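Local coordinates for type II 3-hydroxyacyl-CoA dehydrogenase (Thermus thermophilus, PDB 1UAY), which probably catalyses the NAD-dependent oxidation of 3-hydroxyacyl-CoA to 3-ketoacyl-CoA in fatty acid beta-oxidation, at residues Glu37-Asp40 / Leu41-Glu45; Thr49-Glu52 / Asp53-Ala57; Val58-Ala61 / Gln62-Pro66. All coordinates share one frame; numbering follows the deposited sequence.

Followed from the N terminus, the three contacts come one after another along the chain, and none nests within or crosses another. Contact 1 folds the later part of the connection between strand 28-33 and strand 42-45 back on the start of the latter, the outermost strand of the Rossmann sheet on that side. Contact 2 forms the first turns of helix 51-64, and contact 3, adjoining it in sequence, forms its last turns. Strand and helix then meet in space: Val-44 packs on Arg-56 and Ala-57 of contact 2, while Ile-42 lies against Arg-60 and Glu-64 of contact 3. Helix 51-64 thereby covers strand 42-45 on its way to strand 67-72.

Contact 1: residues Glu37-Asp40 / Leu41-Glu45; sequences EGED and LIYVE
Tyr-43 lays its ring beneath the backbone of Glu-37 and carries its hydroxyl on to Glu-39, and this is the close-packed part of the turn. Glu-37 N sits 3.5 Å above the ring plane, over its centre, while Glu-39 O lies at the ring edge. The hydroxyl takes one hydrogen bond from the loop: Glu-39 N donates to Tyr-43 OH over 3.2 Å, with a moderately bent N-H...O angle of 146°. Around the same oxygen gather two methylenes, Glu-37 CB at 3.4 Å from Tyr-43 OH and Glu-39 CB at 3.3 Å from it. One step nearer the strand, Leu-41 N returns a weak bond to Glu-39 O (2.9 Å), closing an inverse gamma turn centred on Asp-40, and Leu-41 CD1 rests 3.9 Å from Glu-39 CB.

The carboxylates make the looser side. Both Glu-37 and Glu-39 bend at chi2 (-61° and -62°), which takes their acid groups away from the tyrosine; that of Glu-39 forms a salt bridge with Arg-16. Asp-40, at the exposed corner, pairs with Lys-23.

Both of these basic partners belong to helix 13-25, where Leu-41 also packs on Ala-19. Strand 42-45 continues the parallel sheet beside strand 28-33, through backbone bonds from Ile-42 and Val-44, and those two side chains face helix 51-64.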
ATOM      1  N   GLU A  37     -30.166  23.045   3.083  1.00 10.47           N
ATOM      2  CA  GLU A  37     -30.851  22.520   4.255  1.00 11.75           C
ATOM      3  C   GLU A  37     -31.160  23.638   5.243  1.00 13.21           C
ATOM      4  O   GLU A  37     -31.147  24.809   4.870  1.00 15.25           O
ATOM      5  CB  GLU A  37     -30.012  21.425   4.913  1.00 11.82           C
ATOM      6  CG  GLU A  37     -29.829  20.167   4.058  1.00 12.86           C
ATOM      7  CD  GLU A  37     -31.142  19.477   3.713  1.00 14.38           C
ATOM      8  OE1 GLU A  37     -32.122  19.637   4.468  1.00 15.05           O
ATOM      9  OE2 GLU A  37     -31.186  18.759   2.692  1.00 16.74           O
ATOM     10  N   GLY A  38     -31.418  23.288   6.499  1.00 12.96           N
ATOM     11  CA  GLY A  38     -31.775  24.307   7.470  1.00 13.52           C
ATOM     12  C   GLY A  38     -30.840  24.607   8.623  1.00 13.87           C
ATOM     13  O   GLY A  38     -31.269  25.183   9.620  1.00 16.17           O
ATOM     14  N   GLU A  39     -29.572  24.228   8.506  1.00 13.02           N
ATOM     15  CA  GLU A  39     -28.616  24.504   9.574  1.00 12.02           C
ATOM     16  C   GLU A  39     -28.156  25.956   9.478  1.00 11.89           C
ATOM     17  O   GLU A  39     -28.458  26.650   8.505  1.00 12.79           O
ATOM     18  CB  GLU A  39     -27.404  23.577   9.458  1.00 11.77           C
ATOM     19  CG  GLU A  39     -27.710  22.094   9.628  1.00 14.80           C
ATOM     20  CD  GLU A  39     -28.283  21.755  10.995  1.00 16.45           C
ATOM     21  OE1 GLU A  39     -27.879  22.390  11.991  1.00 18.10           O
ATOM     22  OE2 GLU A  39     -29.128  20.839  11.076  1.00 20.79           O
ATOM     23  N   ASP A  40     -27.432  26.415  10.492  1.00 13.27           N
ATOM     24  CA  ASP A  40     -26.918  27.779  10.502  1.00 14.48           C
ATOM     25  C   ASP A  40     -25.618  27.797   9.705  1.00 14.27           C
ATOM     26  O   ASP A  40     -24.529  27.960  10.255  1.00 15.68           O
ATOM     27  CB  ASP A  40     -26.683  28.246  11.942  1.00 17.96           C
ATOM     28  CG  ASP A  40     -26.197  29.681  12.019  1.00 21.11           C
ATOM     29  OD1 ASP A  40     -26.499  30.467  11.095  1.00 23.93           O
ATOM     30  OD2 ASP A  40     -25.525  30.025  13.014  1.00 25.11           O
ATOM     31  N   LEU A  41     -25.759  27.612   8.397  1.00 12.60           N
ATOM     32  CA  LEU A  41     -24.637  27.588   7.469  1.00 12.15           C
ATOM     33  C   LEU A  41     -25.039  28.364   6.225  1.00 12.02           C
ATOM     34  O   LEU A  41     -26.224  28.608   5.989  1.00 12.82           O
ATOM     35  CB  LEU A  41     -24.315  26.144   7.063  1.00 11.97           C
ATOM     36  CG  LEU A  41     -23.957  25.140   8.162  1.00 10.63           C
ATOM     37  CD1 LEU A  41     -24.009  23.724   7.602  1.00 10.96           C
ATOM     38  CD2 LEU A  41     -22.575  25.450   8.719  1.00 11.86           C
ATOM     39  N   ILE A  42     -24.050  28.757   5.432  1.00 10.54           N
ATOM     40  CA  ILE A  42     -24.308  29.474   4.195  1.00 11.04           C
ATOM     41  C   ILE A  42     -24.385  28.414   3.106  1.00 11.73           C
ATOM     42  O   ILE A  42     -23.419  27.691   2.866  1.00 11.95           O
ATOM     43  CB  ILE A  42     -23.172  30.460   3.877  1.00 11.47           C
ATOM     44  CG1 ILE A  42     -23.095  31.523   4.973  1.00 12.17           C
ATOM     45  CG2 ILE A  42     -23.403  31.104   2.515  1.00 11.94           C
ATOM     46  CD1 ILE A  42     -21.844  32.373   4.917  1.00 12.74           C
ATOM     47  N   TYR A  43     -25.538  28.312   2.456  1.00 10.92           N
ATOM     48  CA  TYR A  43     -25.735  27.314   1.416  1.00 10.15           C
ATOM     49  C   TYR A  43     -25.660  27.861   0.005  1.00 10.70           C
ATOM     50  O   TYR A  43     -26.401  28.775  -0.362  1.00 11.84           O
ATOM     51  CB  TYR A  43     -27.094  26.628   1.592  1.00 10.25           C
ATOM     52  CG  TYR A  43     -27.202  25.751   2.815  1.00  9.83           C
ATOM     53  CD1 TYR A  43     -26.695  24.448   2.816  1.00  8.98           C
ATOM     54  CD2 TYR A  43     -27.809  26.223   3.978  1.00 10.50           C
ATOM     55  CE1 TYR A  43     -26.793  23.638   3.947  1.00 10.02           C
ATOM     56  CE2 TYR A  43     -27.912  25.422   5.112  1.00 10.18           C
ATOM     57  CZ  TYR A  43     -27.403  24.133   5.090  1.00  9.51           C
ATOM     58  OH  TYR A  43     -27.510  23.346   6.211  1.00 10.44           O
ATOM     59  N   VAL A  44     -24.749  27.298  -0.780  1.00  9.36           N
ATOM     60  CA  VAL A  44     -24.605  27.662  -2.174  1.00  9.62           C
ATOM     61  C   VAL A  44     -25.024  26.396  -2.908  1.00 10.15           C
ATOM     62  O   VAL A  44     -24.398  25.342  -2.762  1.00  9.38           O
ATOM     63  CB  VAL A  44     -23.147  28.021  -2.539  1.00  9.24           C
ATOM     64  CG1 VAL A  44     -23.033  28.269  -4.037  1.00 10.31           C
ATOM     65  CG2 VAL A  44     -22.716  29.265  -1.783  1.00  8.87           C
ATOM     66  N   GLU A  45     -26.107  26.488  -3.666  1.00 10.52           N
ATOM     67  CA  GLU A  45     -26.596  25.337  -4.402  1.00 10.97           C
ATOM     68  C   GLU A  45     -25.891  25.240  -5.740  1.00 11.42           C
ATOM     69  O   GLU A  45     -25.931  26.164  -6.549  1.00 14.24           O
ATOM     70  CB  GLU A  45     -28.109  25.443  -4.582  1.00 12.47           C
ATOM     71  CG  GLU A  45     -28.848  25.338  -3.261  1.00 16.72           C
ATOM     72  CD  GLU A  45     -30.346  25.359  -3.425  1.00 19.70           C
ATOM     73  OE1 GLU A  45     -30.898  26.430  -3.752  1.00 23.18           O
ATOM     74  OE2 GLU A  45     -30.969  24.295  -3.230  1.00 23.36           O
TER

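Contact 2: residues Thr49-Glu52 / Asp53-Ala57; sequences TREE and DVRRA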
ATOM      1  N   THR A  49     -19.078  19.389 -10.284  1.00  9.09           N
ATOM      2  CA  THR A  49     -18.523  19.103 -11.605  1.00 10.15           C
ATOM      3  C   THR A  49     -18.568  20.334 -12.512  1.00 10.90           C
ATOM      4  O   THR A  49     -17.999  20.328 -13.602  1.00 12.50           O
ATOM      5  CB  THR A  49     -19.279  17.953 -12.310  1.00 11.19           C
ATOM      6  OG1 THR A  49     -20.608  18.376 -12.629  1.00 12.07           O
ATOM      7  CG2 THR A  49     -19.343  16.724 -11.413  1.00 11.13           C
ATOM      8  N   ARG A  50     -19.244  21.387 -12.063  1.00 10.05           N
ATOM      9  CA  ARG A  50     -19.350  22.618 -12.845  1.00  9.97           C
ATOM     10  C   ARG A  50     -18.427  23.683 -12.261  1.00 10.02           C
ATOM     11  O   ARG A  50     -18.614  24.115 -11.122  1.00 10.63           O
ATOM     12  CB  ARG A  50     -20.795  23.130 -12.835  1.00 10.94           C
ATOM     13  CG  ARG A  50     -21.815  22.162 -13.423  1.00 14.51           C
ATOM     14  CD  ARG A  50     -23.215  22.767 -13.380  1.00 18.14           C
ATOM     15  NE  ARG A  50     -24.251  21.817 -13.777  1.00 22.66           N
ATOM     16  CZ  ARG A  50     -24.405  21.337 -15.007  1.00 24.55           C
ATOM     17  NH1 ARG A  50     -23.589  21.717 -15.982  1.00 26.62           N
ATOM     18  NH2 ARG A  50     -25.380  20.474 -15.262  1.00 25.48           N
ATOM     19  N   GLU A  51     -17.435  24.113 -13.036  1.00 10.37           N
ATOM     20  CA  GLU A  51     -16.503  25.121 -12.544  1.00 10.45           C
ATOM     21  C   GLU A  51     -17.184  26.423 -12.131  1.00 10.04           C
ATOM     22  O   GLU A  51     -16.752  27.073 -11.182  1.00  9.87           O
ATOM     23  CB  GLU A  51     -15.403  25.400 -13.578  1.00 12.88           C
ATOM     24  CG  GLU A  51     -15.881  25.645 -14.995  1.00 16.70           C
ATOM     25  CD  GLU A  51     -14.735  25.964 -15.941  1.00 20.27           C
ATOM     26  OE1 GLU A  51     -13.628  25.411 -15.751  1.00 20.87           O
ATOM     27  OE2 GLU A  51     -14.941  26.760 -16.883  1.00 23.63           O
ATOM     28  N   GLU A  52     -18.251  26.808 -12.822  1.00 10.17           N
ATOM     29  CA  GLU A  52     -18.941  28.039 -12.458  1.00 10.95           C
ATOM     30  C   GLU A  52     -19.528  27.945 -11.052  1.00  9.99           C
ATOM     31  O   GLU A  52     -19.484  28.914 -10.293  1.00 10.23           O
ATOM     32  CB  GLU A  52     -20.054  28.360 -13.462  1.00 13.85           C
ATOM     33  CG  GLU A  52     -20.961  29.507 -13.022  1.00 19.39           C
ATOM     34  CD  GLU A  52     -22.009  29.867 -14.060  1.00 20.99           C
ATOM     35  OE1 GLU A  52     -22.580  28.941 -14.676  1.00 24.89           O
ATOM     36  OE2 GLU A  52     -22.269  31.075 -14.250  1.00 22.89           O
ATOM     37  N   ASP A  53     -20.068  26.779 -10.704  1.00  9.58           N
ATOM     38  CA  ASP A  53     -20.670  26.577  -9.388  1.00  9.61           C
ATOM     39  C   ASP A  53     -19.620  26.558  -8.280  1.00  8.90           C
ATOM     40  O   ASP A  53     -19.825  27.128  -7.207  1.00  9.16           O
ATOM     41  CB  ASP A  53     -21.471  25.271  -9.364  1.00  9.96           C
ATOM     42  CG  ASP A  53     -22.713  25.332 -10.238  1.00 11.95           C
ATOM     43  OD1 ASP A  53     -23.402  24.296 -10.365  1.00 11.63           O
ATOM     44  OD2 ASP A  53     -23.004  26.413 -10.795  1.00 14.12           O
ATOM     45  N   VAL A  54     -18.497  25.893  -8.532  1.00  9.01           N
ATOM     46  CA  VAL A  54     -17.438  25.835  -7.537  1.00  8.32           C
ATOM     47  C   VAL A  54     -16.850  27.233  -7.351  1.00  7.54           C
ATOM     48  O   VAL A  54     -16.597  27.663  -6.223  1.00  7.86           O
ATOM     49  CB  VAL A  54     -16.329  24.842  -7.958  1.00  8.01           C
ATOM     50  CG1 VAL A  54     -15.198  24.853  -6.941  1.00  9.22           C
ATOM     51  CG2 VAL A  54     -16.916  23.439  -8.070  1.00  9.47           C
ATOM     52  N   ARG A  55     -16.649  27.948  -8.454  1.00  8.28           N
ATOM     53  CA  ARG A  55     -16.104  29.301  -8.374  1.00  7.99           C
ATOM     54  C   ARG A  55     -17.025  30.216  -7.567  1.00  8.74           C
ATOM     55  O   ARG A  55     -16.555  31.061  -6.806  1.00  9.22           O
ATOM     56  CB  ARG A  55     -15.873  29.879  -9.778  1.00  9.30           C
ATOM     57  CG  ARG A  55     -14.630  29.318 -10.469  1.00  9.10           C
ATOM     58  CD  ARG A  55     -14.350  29.993 -11.811  1.00 11.20           C
ATOM     59  NE  ARG A  55     -12.995  29.692 -12.276  1.00 10.88           N
ATOM     60  CZ  ARG A  55     -12.698  28.931 -13.327  1.00 12.24           C
ATOM     61  NH1 ARG A  55     -13.658  28.380 -14.056  1.00 15.94           N
ATOM     62  NH2 ARG A  55     -11.429  28.711 -13.642  1.00 13.92           N
ATOM     63  N   ARG A  56     -18.337  30.038  -7.719  1.00  8.37           N
ATOM     64  CA  ARG A  56     -19.286  30.862  -6.981  1.00  9.48           C
ATOM     65  C   ARG A  56     -19.191  30.581  -5.484  1.00  8.28           C
ATOM     66  O   ARG A  56     -19.239  31.501  -4.667  1.00  9.28           O
ATOM     67  CB  ARG A  56     -20.714  30.602  -7.468  1.00 11.54           C
ATOM     68  CG  ARG A  56     -21.742  31.576  -6.906  1.00 16.92           C
ATOM     69  CD  ARG A  56     -22.977  31.650  -7.792  1.00 20.80           C
ATOM     70  NE  ARG A  56     -23.779  30.431  -7.743  1.00 24.54           N
ATOM     71  CZ  ARG A  56     -24.553  30.089  -6.719  1.00 27.27           C
ATOM     72  NH1 ARG A  56     -24.631  30.876  -5.652  1.00 29.06           N
ATOM     73  NH2 ARG A  56     -25.253  28.964  -6.761  1.00 28.96           N
ATOM     74  N   ALA A  57     -19.051  29.306  -5.128  1.00  7.13           N
ATOM     75  CA  ALA A  57     -18.948  28.904  -3.729  1.00  7.41           C
ATOM     76  C   ALA A  57     -17.642  29.385  -3.094  1.00  6.96           C
ATOM     77  O   ALA A  57     -17.632  29.840  -1.949  1.00  8.01           O
ATOM     78  CB  ALA A  57     -19.067  27.381  -3.613  1.00  8.39           C
TER
HETATM   79  O   HOH W   1     -23.564  26.204 -13.527  1.00 29.03           O
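The guanidinium of Arg-55 is met at its edge, in plane, by Glu-51 OE2, and the carboxylate stands steeply to it, the two planes 75° apart. The salt bridge is a long one, Glu-51 OE1 to Arg-55 NH1 at 3.4 Å, between side chains running side by side. Glu-51 reaches it with CG wedged between the backbone N and carbonyl carbon (chi1 48°), and OE1 has a second partner in Arg-110. In a second subunit, Leu-91 packs on Glu-51 and Pro-88 on Arg-55. Asp-53 OD1 likewise lies at the edge of the Arg-50 guanidinium; its closest approach to Arg-50 is to CD, 3.4 Å from Asp-53 OD1, and the hydrogen bond of OD1 comes from Asp-47 N. A water donates to Asp-53 OD2 (2.8 Å) and to Glu-52 OE1 (3.1 Å), joining two neighbouring acids.

Arg-50 is the N-cap residue: its O receives Val-54 N at 3.1 Å in a nearly straight bond (164°), the first regular turn of the helix. Arg-55 N and Arg-56 N repeat the pattern to Glu-51 O and Glu-52 O.

Val-54 is buried, against Leu-32 of strand 28-33 and Asn-107 and Leu-111 of helix 91-116, while Arg-56 and Ala-57 touch Val-44 of strand 42-45.

Contact 3: residues Val58-Ala61 / Gln62-Pro66; sequences VARA and QEEAP
Arg-60 and Glu-64, one helical turn apart, supply the ionic part. Arg-60 NH1 donates to Glu-64 OE2 at 2.6 Å, and NH2 adds a weak bond, so a single carboxylate oxygen takes one N-H from each terminal nitrogen. It lies in the guanidinium plane, whereas the arginine meets OE2 on its anti side, with the planes 52° apart. Bends at chi2 in both residues (69° in Arg-60, -63° in Glu-64) fold the chains toward each other. Glu-63 OE1 stands well out of the guanidinium plane, so its influence is likely electrostatic alone, and lies 3.7 Å from Arg-60 CD.

Backbone bonds loosen toward the last turn. Gln-62 N to Val-58 O (3.0 Å) is nearly straight, Glu-63 N to Ala-59 O (2.9 Å) is bent, its donor shared weakly with Arg-60 O, and the next, Glu-64 N to Arg-60 O, is weak. Ala-61 O then takes two backbone donors: Glu-64 N at 2.9 Å, from above the carbonyl plane, and Ala-65 N at 3.2 Å, nearly in line with the carbonyl. Beyond this Ala-65 leaves helical geometry.

Van der Waals contact is modest: the extended chain of Gln-62 runs beside Val-58, with OE1 3.9 Å from Val-58 CG1, and NE2 makes a weak hydrogen bond to Ala-115 O.

Val-58, Ala-61 and Gln-62 lean on Leu-67 of strand 67-72, Arg-60 and Ala-61 reach Val-30 of strand 28-33, and the Arg-60/Glu-64 pair covers Ile-42 of strand 42-45. Ser-4 OG bonds Ala-65 O, and weakly Ala-61 O, where the chain turns into strand 67-72.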
ATOM      1  N   VAL A  58     -16.544  29.274  -3.837  1.00  7.50           N
ATOM      2  CA  VAL A  58     -15.244  29.713  -3.346  1.00  7.27           C
ATOM      3  C   VAL A  58     -15.278  31.221  -3.080  1.00  7.75           C
ATOM      4  O   VAL A  58     -14.836  31.685  -2.031  1.00  7.72           O
ATOM      5  CB  VAL A  58     -14.129  29.373  -4.367  1.00  6.69           C
ATOM      6  CG1 VAL A  58     -12.829  30.075  -3.990  1.00  8.41           C
ATOM      7  CG2 VAL A  58     -13.917  27.863  -4.414  1.00  8.60           C
ATOM      8  N   ALA A  59     -15.823  31.983  -4.025  1.00  7.67           N
ATOM      9  CA  ALA A  59     -15.917  33.431  -3.868  1.00  8.14           C
ATOM     10  C   ALA A  59     -16.817  33.791  -2.684  1.00  8.16           C
ATOM     11  O   ALA A  59     -16.527  34.724  -1.938  1.00  8.60           O
ATOM     12  CB  ALA A  59     -16.452  34.066  -5.150  1.00  8.40           C
ATOM     13  N   ARG A  60     -17.912  33.053  -2.514  1.00  8.04           N
ATOM     14  CA  ARG A  60     -18.827  33.315  -1.408  1.00  8.22           C
ATOM     15  C   ARG A  60     -18.092  33.153  -0.078  1.00  8.00           C
ATOM     16  O   ARG A  60     -18.274  33.945   0.844  1.00  9.83           O
ATOM     17  CB  ARG A  60     -20.020  32.357  -1.462  1.00  7.99           C
ATOM     18  CG  ARG A  60     -21.061  32.609  -0.377  1.00 10.03           C
ATOM     19  CD  ARG A  60     -21.808  33.920  -0.604  1.00 13.29           C
ATOM     20  NE  ARG A  60     -22.671  34.260   0.527  1.00 14.83           N
ATOM     21  CZ  ARG A  60     -22.230  34.760   1.677  1.00 16.99           C
ATOM     22  NH1 ARG A  60     -20.933  34.984   1.851  1.00 17.81           N
ATOM     23  NH2 ARG A  60     -23.083  35.034   2.657  1.00 19.83           N
ATOM     24  N   ALA A  61     -17.258  32.121   0.018  1.00  8.33           N
ATOM     25  CA  ALA A  61     -16.492  31.885   1.234  1.00  8.61           C
ATOM     26  C   ALA A  61     -15.508  33.030   1.454  1.00  8.49           C
ATOM     27  O   ALA A  61     -15.391  33.556   2.561  1.00  9.16           O
ATOM     28  CB  ALA A  61     -15.746  30.557   1.138  1.00  8.58           C
ATOM     29  N   GLN A  62     -14.809  33.426   0.394  1.00  8.84           N
ATOM     30  CA  GLN A  62     -13.839  34.510   0.505  1.00  8.57           C
ATOM     31  C   GLN A  62     -14.479  35.838   0.900  1.00  9.45           C
ATOM     32  O   GLN A  62     -13.818  36.704   1.474  1.00 10.81           O
ATOM     33  CB  GLN A  62     -13.058  34.657  -0.800  1.00  8.40           C
ATOM     34  CG  GLN A  62     -12.161  33.463  -1.088  1.00  8.29           C
ATOM     35  CD  GLN A  62     -11.292  33.675  -2.304  1.00  8.17           C
ATOM     36  OE1 GLN A  62     -11.794  33.839  -3.419  1.00 10.00           O
ATOM     37  NE2 GLN A  62      -9.978  33.678  -2.099  1.00  9.33           N
ATOM     38  N   GLU A  63     -15.762  36.008   0.605  1.00  9.78           N
ATOM     39  CA  GLU A  63     -16.432  37.244   0.987  1.00 11.06           C
ATOM     40  C   GLU A  63     -16.630  37.272   2.499  1.00 11.13           C
ATOM     41  O   GLU A  63     -16.707  38.342   3.101  1.00 13.56           O
ATOM     42  CB  GLU A  63     -17.785  37.374   0.285  1.00  9.39           C
ATOM     43  CG  GLU A  63     -17.677  37.643  -1.211  1.00 10.73           C
ATOM     44  CD  GLU A  63     -19.030  37.800  -1.870  1.00 12.64           C
ATOM     45  OE1 GLU A  63     -19.907  36.942  -1.638  1.00 15.04           O
ATOM     46  OE2 GLU A  63     -19.219  38.776  -2.627  1.00 14.80           O
ATOM     47  N   GLU A  64     -16.706  36.094   3.110  1.00 11.64           N
ATOM     48  CA  GLU A  64     -16.896  35.995   4.557  1.00 12.60           C
ATOM     49  C   GLU A  64     -15.601  36.212   5.336  1.00 12.82           C
ATOM     50  O   GLU A  64     -15.593  36.883   6.372  1.00 14.21           O
ATOM     51  CB  GLU A  64     -17.477  34.627   4.926  1.00 13.35           C
ATOM     52  CG  GLU A  64     -18.886  34.380   4.413  1.00 15.92           C
ATOM     53  CD  GLU A  64     -19.895  35.351   4.993  1.00 18.23           C
ATOM     54  OE1 GLU A  64     -19.965  35.465   6.234  1.00 21.96           O
ATOM     55  OE2 GLU A  64     -20.620  35.994   4.209  1.00 20.84           O
ATOM     56  N   ALA A  65     -14.512  35.637   4.833  1.00 11.67           N
ATOM     57  CA  ALA A  65     -13.195  35.729   5.459  1.00 11.07           C
ATOM     58  C   ALA A  65     -12.215  34.929   4.599  1.00 10.19           C
ATOM     59  O   ALA A  65     -12.629  34.176   3.718  1.00  9.97           O
ATOM     60  CB  ALA A  65     -13.246  35.154   6.873  1.00 11.44           C
ATOM     61  N   PRO A  66     -10.903  35.085   4.835  1.00  9.02           N
ATOM     62  CA  PRO A  66      -9.933  34.334   4.030  1.00  8.80           C
ATOM     63  C   PRO A  66     -10.200  32.829   4.098  1.00  8.92           C
ATOM     64  O   PRO A  66     -10.350  32.262   5.182  1.00  9.06           O
ATOM     65  CB  PRO A  66      -8.595  34.729   4.652  1.00 10.68           C
ATOM     66  CG  PRO A  66      -8.859  36.126   5.142  1.00 11.08           C
ATOM     67  CD  PRO A  66     -10.220  35.995   5.773  1.00  9.66           C
TER